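Local structure of alkaline serine protease (Pseudoalteromonas sp., 1Y9Z) at residues G32-H37 against T208-E213; N41-T46 against P87-N92. The protein probably hydrolyses peptide bonds in proteins, as a cold-adapted, subtilisin-like alkaline serine protease. All blocks are in the same frame, centred on the assembly; numbering follows the deposited sequence.

Contact 1: residues G32-H37 against T208-E213; sequences GYDRSH and TVTVGE
An Asx turn in the loop after strand 25-30 of the subtilisin-like domain makes this contact, where Asp34 and His37 meet the backbone of 208-213. This is the loop between strand 205-208 and strand 214-221. Asp34 OD1 accepts from Val211 N at 3.0 Å. The bond is nearly straight, 167° at the hydrogen, and the donor arrives close to the line of the C-O bond. The second oxygen, Asp34 OD2, takes Ser36 N at 3.1 Å, which closes the Asx turn, and Ser36 OG at 2.6 Å, both from the same face of the carboxylate. Bonds to both oxygens probably hold the carboxylate in its rotation. Asp34 CG is anti to the backbone N (chi1 -173°), which brings the carboxylate to the other loop. Val211 CG2 packs beside it, 3.5 Å from Asp34 OD1. Thr208 sends its hydroxyl to Thr67 O on helix 65-74, and its methyl is turned to His37. Tyr362 of strand 362-365 meets the His37 ring edge-to-face. Thr208 CG2 lies over one face of that ring in a CH-pi contact, 3.9 Å from the centroid. At the ring edge, in its plane, His37 ND1 donates to Val209 O at 3.2 Å, a bent bond (136°) with ND1 tilted from the Val209 carbonyl plane.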
loop_
_atom_site.group_PDB
_atom_site.type_symbol
_atom_site.label_atom_id
_atom_site.label_comp_id
_atom_site.label_asym_id
_atom_site.label_seq_id
_atom_site.Cartn_x
_atom_site.Cartn_y
_atom_site.Cartn_z
ATOM N N GLY A 32 -5.678 -5.065 -14.063
ATOM C CA GLY A 32 -5.747 -4.046 -15.092
ATOM C C GLY A 32 -5.117 -2.736 -14.672
ATOM O O GLY A 32 -4.718 -2.554 -13.523
ATOM N N TYR A 33 -5.092 -1.801 -15.612
ATOM C CA TYR A 33 -4.446 -0.504 -15.432
ATOM C C TYR A 33 -5.327 0.602 -16.017
ATOM O O TYR A 33 -5.602 0.590 -17.213
ATOM C CB TYR A 33 -3.116 -0.592 -16.187
ATOM C CG TYR A 33 -2.201 0.606 -16.167
ATOM C CD1 TYR A 33 -1.074 0.625 -15.346
ATOM C CD2 TYR A 33 -2.390 1.671 -17.049
ATOM C CE1 TYR A 33 -0.153 1.661 -15.411
ATOM C CE2 TYR A 33 -1.473 2.716 -17.121
ATOM C CZ TYR A 33 -0.356 2.700 -16.304
ATOM O OH TYR A 33 0.582 3.700 -16.401
ATOM N N ASP A 34 -5.774 1.553 -15.195
ATOM C CA ASP A 34 -6.618 2.628 -15.721
ATOM C C ASP A 34 -5.759 3.638 -16.473
ATOM O O ASP A 34 -5.264 4.611 -15.902
ATOM C CB ASP A 34 -7.382 3.336 -14.597
ATOM C CG ASP A 34 -8.389 4.342 -15.130
ATOM O OD1 ASP A 34 -9.123 4.953 -14.325
ATOM O OD2 ASP A 34 -8.446 4.517 -16.366
ATOM N N ARG A 35 -5.601 3.405 -17.770
ATOM C CA ARG A 35 -4.781 4.272 -18.599
ATOM C C ARG A 35 -5.352 5.677 -18.767
ATOM O O ARG A 35 -4.652 6.581 -19.219
ATOM C CB ARG A 35 -4.566 3.620 -19.966
ATOM C CG ARG A 35 -3.477 4.271 -20.799
ATOM C CD ARG A 35 -3.196 3.463 -22.053
ATOM N NE ARG A 35 -4.387 3.308 -22.882
ATOM C CZ ARG A 35 -4.414 2.646 -24.034
ATOM N NH1 ARG A 35 -5.543 2.557 -24.722
ATOM N NH2 ARG A 35 -3.312 2.069 -24.497
ATOM N N SER A 36 -6.615 5.870 -18.396
ATOM C CA SER A 36 -7.234 7.187 -18.528
ATOM C C SER A 36 -6.840 8.108 -17.374
ATOM O O SER A 36 -7.089 9.315 -17.420
ATOM C CB SER A 36 -8.760 7.060 -18.570
ATOM O OG SER A 36 -9.292 6.829 -17.276
ATOM N N HIS A 37 -6.227 7.534 -16.342
ATOM C CA HIS A 37 -5.811 8.295 -15.167
ATOM C C HIS A 37 -4.650 9.240 -15.490
ATOM O O HIS A 37 -3.680 8.840 -16.124
ATOM C CB HIS A 37 -5.406 7.329 -14.051
ATOM C CG HIS A 37 -5.264 7.980 -12.713
ATOM N ND1 HIS A 37 -6.030 7.622 -11.626
ATOM C CD2 HIS A 37 -4.462 8.988 -12.295
ATOM C CE1 HIS A 37 -5.707 8.381 -10.595
ATOM N NE2 HIS A 37 -4.758 9.219 -10.974
ATOM N N THR A 208 -2.874 5.662 -6.784
ATOM C CA THR A 208 -3.877 5.874 -7.815
ATOM C C THR A 208 -4.920 4.759 -7.817
ATOM O O THR A 208 -4.609 3.603 -7.531
ATOM C CB THR A 208 -3.220 5.870 -9.203
ATOM O OG1 THR A 208 -2.388 4.706 -9.316
ATOM C CG2 THR A 208 -2.361 7.108 -9.406
ATOM N N VAL A 209 -6.163 5.115 -8.116
ATOM C CA VAL A 209 -7.226 4.124 -8.248
ATOM C C VAL A 209 -8.047 4.542 -9.460
ATOM O O VAL A 209 -7.927 5.672 -9.934
ATOM C CB VAL A 209 -8.154 4.043 -7.008
ATOM C CG1 VAL A 209 -7.368 3.549 -5.798
ATOM C CG2 VAL A 209 -8.803 5.387 -6.738
ATOM N N THR A 210 -8.860 3.627 -9.975
ATOM C CA THR A 210 -9.703 3.924 -11.125
ATOM C C THR A 210 -10.409 5.253 -10.874
ATOM O O THR A 210 -10.971 5.476 -9.799
ATOM C CB THR A 210 -10.732 2.809 -11.327
ATOM O OG1 THR A 210 -10.038 1.567 -11.493
ATOM C CG2 THR A 210 -11.591 3.079 -12.558
ATOM N N VAL A 211 -10.369 6.133 -11.871
ATOM C CA VAL A 211 -10.963 7.459 -11.754
ATOM C C VAL A 211 -12.351 7.473 -11.124
ATOM O O VAL A 211 -13.261 6.769 -11.566
ATOM C CB VAL A 211 -11.017 8.156 -13.134
ATOM C CG1 VAL A 211 -11.766 9.481 -13.030
ATOM C CG2 VAL A 211 -9.597 8.402 -13.640
ATOM N N GLY A 212 -12.485 8.281 -10.074
ATOM C CA GLY A 212 -13.752 8.427 -9.381
ATOM C C GLY A 212 -14.096 7.405 -8.313
ATOM O O GLY A 212 -15.087 7.576 -7.606
ATOM N N GLU A 213 -13.291 6.356 -8.169
ATOM C CA GLU A 213 -13.590 5.323 -7.180
ATOM C C GLU A 213 -12.846 5.477 -5.861
ATOM O O GLU A 213 -13.050 4.693 -4.934
ATOM C CB GLU A 213 -13.300 3.940 -7.772
ATOM C CG GLU A 213 -14.160 3.615 -8.983
ATOM C CD GLU A 213 -14.031 2.175 -9.445
ATOM O OE1 GLU A 213 -14.876 1.748 -10.257
ATOM O OE2 GLU A 213 -13.090 1.474 -9.008
#

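Contact 2: residues N41-T46 against P87-N92; sequences NANNVT and PNQNAN
Gln89 lays its side chain across Ala42, with the amide nitrogen at both the carbonyl oxygen and the methyl. Gln89 NE2 donates to Ala42 O at 2.9 Å, and the bond is straight at the hydrogen (167°). The oxygen lies in the amide plane of Gln89, but the nitrogen stands above the plane of the Ala42 carbonyl. Beyond CG the glutamine chain is extended (chi2 163°), which carries the amide across to the other segment. Cut back to an alanine, position Gln89 would probably leave Ala42 O without this donor and open a gap beside the Ala42 methyl. Across the contact, Asn44 ND2 lies 3.0 Å from both Gln89 O and Asn90 O, two weak, bent bonds. Two waters bridge the segments at Asn43. One joins Asn43 OD1 and Ala91 O to Asn44 N, accepting from that nitrogen at 2.9 Å. The other accepts from Gln89 N at 2.8 Å and also contacts Asn43 OD1. Asn43 ND2 turns to Ala74 O, and Asn92 ND2 to Arg24 O. Backbone hydrogen bonds join Asn44 to Ile93, and Thr46 to Ile93 and Ile95. This belongs to the parallel pairing of strand 44-47 with 92-100 in the sheet of the subtilisin-like alpha/beta domain.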
loop_
_atom_site.group_PDB
_atom_site.type_symbol
_atom_site.label_atom_id
_atom_site.label_comp_id
_atom_site.label_asym_id
_atom_site.label_seq_id
_atom_site.Cartn_x
_atom_site.Cartn_y
_atom_site.Cartn_z
ATOM N N ASN A 41 -1.587 7.693 -17.460
ATOM C CA ASN A 41 -1.765 7.759 -18.904
ATOM C C ASN A 41 -0.488 7.803 -19.739
ATOM O O ASN A 41 -0.341 7.041 -20.694
ATOM C CB ASN A 41 -2.623 8.977 -19.255
ATOM C CG ASN A 41 -2.959 9.045 -20.728
ATOM O OD1 ASN A 41 -3.811 8.304 -21.217
ATOM N ND2 ASN A 41 -2.284 9.933 -21.449
ATOM N N ALA A 42 0.433 8.687 -19.369
ATOM C CA ALA A 42 1.666 8.875 -20.128
ATOM C C ALA A 42 2.874 8.011 -19.785
ATOM O O ALA A 42 4.012 8.387 -20.078
ATOM C CB ALA A 42 2.061 10.348 -20.090
ATOM N N ASN A 43 2.648 6.858 -19.167
ATOM C CA ASN A 43 3.759 5.966 -18.860
ATOM C C ASN A 43 4.065 5.148 -20.112
ATOM O O ASN A 43 3.255 5.092 -21.038
ATOM C CB ASN A 43 3.402 5.005 -17.722
ATOM C CG ASN A 43 3.780 5.545 -16.360
ATOM O OD1 ASN A 43 4.835 6.155 -16.198
ATOM N ND2 ASN A 43 2.932 5.304 -15.365
ATOM N N ASN A 44 5.244 4.537 -20.147
ATOM C CA ASN A 44 5.626 3.688 -21.271
ATOM C C ASN A 44 5.007 2.343 -20.936
ATOM O O ASN A 44 5.698 1.383 -20.584
ATOM C CB ASN A 44 7.145 3.565 -21.365
ATOM C CG ASN A 44 7.822 4.910 -21.427
ATOM O OD1 ASN A 44 7.299 5.847 -22.028
ATOM N ND2 ASN A 44 8.993 5.015 -20.812
ATOM N N VAL A 45 3.687 2.295 -21.051
ATOM C CA VAL A 45 2.930 1.109 -20.706
ATOM C C VAL A 45 2.260 0.425 -21.886
ATOM O O VAL A 45 1.686 1.073 -22.763
ATOM C CB VAL A 45 1.861 1.466 -19.637
ATOM C CG1 VAL A 45 0.898 2.516 -20.182
ATOM C CG2 VAL A 45 1.111 0.216 -19.204
ATOM N N THR A 46 2.355 -0.899 -21.900
ATOM C CA THR A 46 1.747 -1.720 -22.937
ATOM C C THR A 46 1.082 -2.880 -22.215
ATOM O O THR A 46 1.207 -3.007 -20.997
ATOM C CB THR A 46 2.797 -2.281 -23.913
ATOM O OG1 THR A 46 3.788 -3.011 -23.183
ATOM C CG2 THR A 46 3.460 -1.151 -24.689
ATOM N N PRO A 87 8.798 7.437 -11.291
ATOM C CA PRO A 87 7.825 8.418 -11.775
ATOM C C PRO A 87 8.141 9.276 -12.995
ATOM O O PRO A 87 7.308 10.092 -13.392
ATOM C CB PRO A 87 7.639 9.290 -10.552
ATOM C CG PRO A 87 9.082 9.459 -10.116
ATOM C CD PRO A 87 9.677 8.050 -10.276
ATOM N N ASN A 88 9.310 9.105 -13.599
ATOM C CA ASN A 88 9.667 9.965 -14.720
ATOM C C ASN A 88 9.431 9.470 -16.142
ATOM O O ASN A 88 10.092 9.926 -17.078
ATOM C CB ASN A 88 11.116 10.423 -14.553
ATOM C CG ASN A 88 11.357 11.089 -13.212
ATOM O OD1 ASN A 88 11.990 10.519 -12.324
ATOM N ND2 ASN A 88 10.834 12.300 -13.051
ATOM N N GLN A 89 8.489 8.548 -16.310
ATOM C CA GLN A 89 8.142 8.042 -17.635
ATOM C C GLN A 89 9.313 7.420 -18.401
ATOM O O GLN A 89 9.497 7.670 -19.596
ATOM C CB GLN A 89 7.518 9.183 -18.447
ATOM C CG GLN A 89 6.215 9.700 -17.848
ATOM C CD GLN A 89 5.811 11.062 -18.378
ATOM O OE1 GLN A 89 6.262 12.095 -17.882
ATOM N NE2 GLN A 89 4.962 11.069 -19.395
ATOM N N ASN A 90 10.086 6.590 -17.710
ATOM C CA ASN A 90 11.236 5.921 -18.310
ATOM C C ASN A 90 11.055 4.404 -18.333
ATOM O O ASN A 90 11.256 3.759 -19.362
ATOM C CB ASN A 90 12.508 6.270 -17.534
ATOM C CG ASN A 90 12.950 7.703 -17.757
ATOM O OD1 ASN A 90 13.284 8.416 -16.809
ATOM N ND2 ASN A 90 12.967 8.127 -19.015
ATOM N N ALA A 91 10.675 3.840 -17.193
ATOM C CA ALA A 91 10.485 2.401 -17.085
ATOM C C ALA A 91 9.433 1.871 -18.048
ATOM O O ALA A 91 8.452 2.549 -18.352
ATOM C CB ALA A 91 10.100 2.039 -15.660
ATOM N N ASN A 92 9.653 0.653 -18.534
ATOM C CA ASN A 92 8.701 0.009 -19.425
ATOM C C ASN A 92 7.820 -0.848 -18.537
ATOM O O ASN A 92 8.316 -1.608 -17.704
ATOM C CB ASN A 92 9.415 -0.876 -20.445
ATOM C CG ASN A 92 10.317 -0.088 -21.359
ATOM O OD1 ASN A 92 9.852 0.725 -22.159
ATOM N ND2 ASN A 92 11.619 -0.313 -21.239
HETATM O O HOH W 1 6.989 4.841 -17.903
HETATM O O HOH W 2 7.071 6.592 -14.810
#

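Overall arrangement
Contacts 1 and 2 lie on the same side of the chain's centre, with their own centres about 15 Å apart. Along the sequence the order is 32-37, 41-46, 87-92, 208-213, so contact 2 falls wholly between the two halves of contact 1. The loop leaving strand 25-30 supplies 32-37 and then runs on into strand 44-47. Strand 92-100 pairs in parallel with both of these strands. The contacts touch directly: Tyr33 OH is 3.0 Å from Asn43 ND2, a probable hydrogen bond, and the Tyr33 ring packs on Val45. Contact 2 therefore joins parts of the main sheet's edge, while contact 1 ties that region to the chain leading into strand 214-221, probably part of the inserted beta-barrel domain.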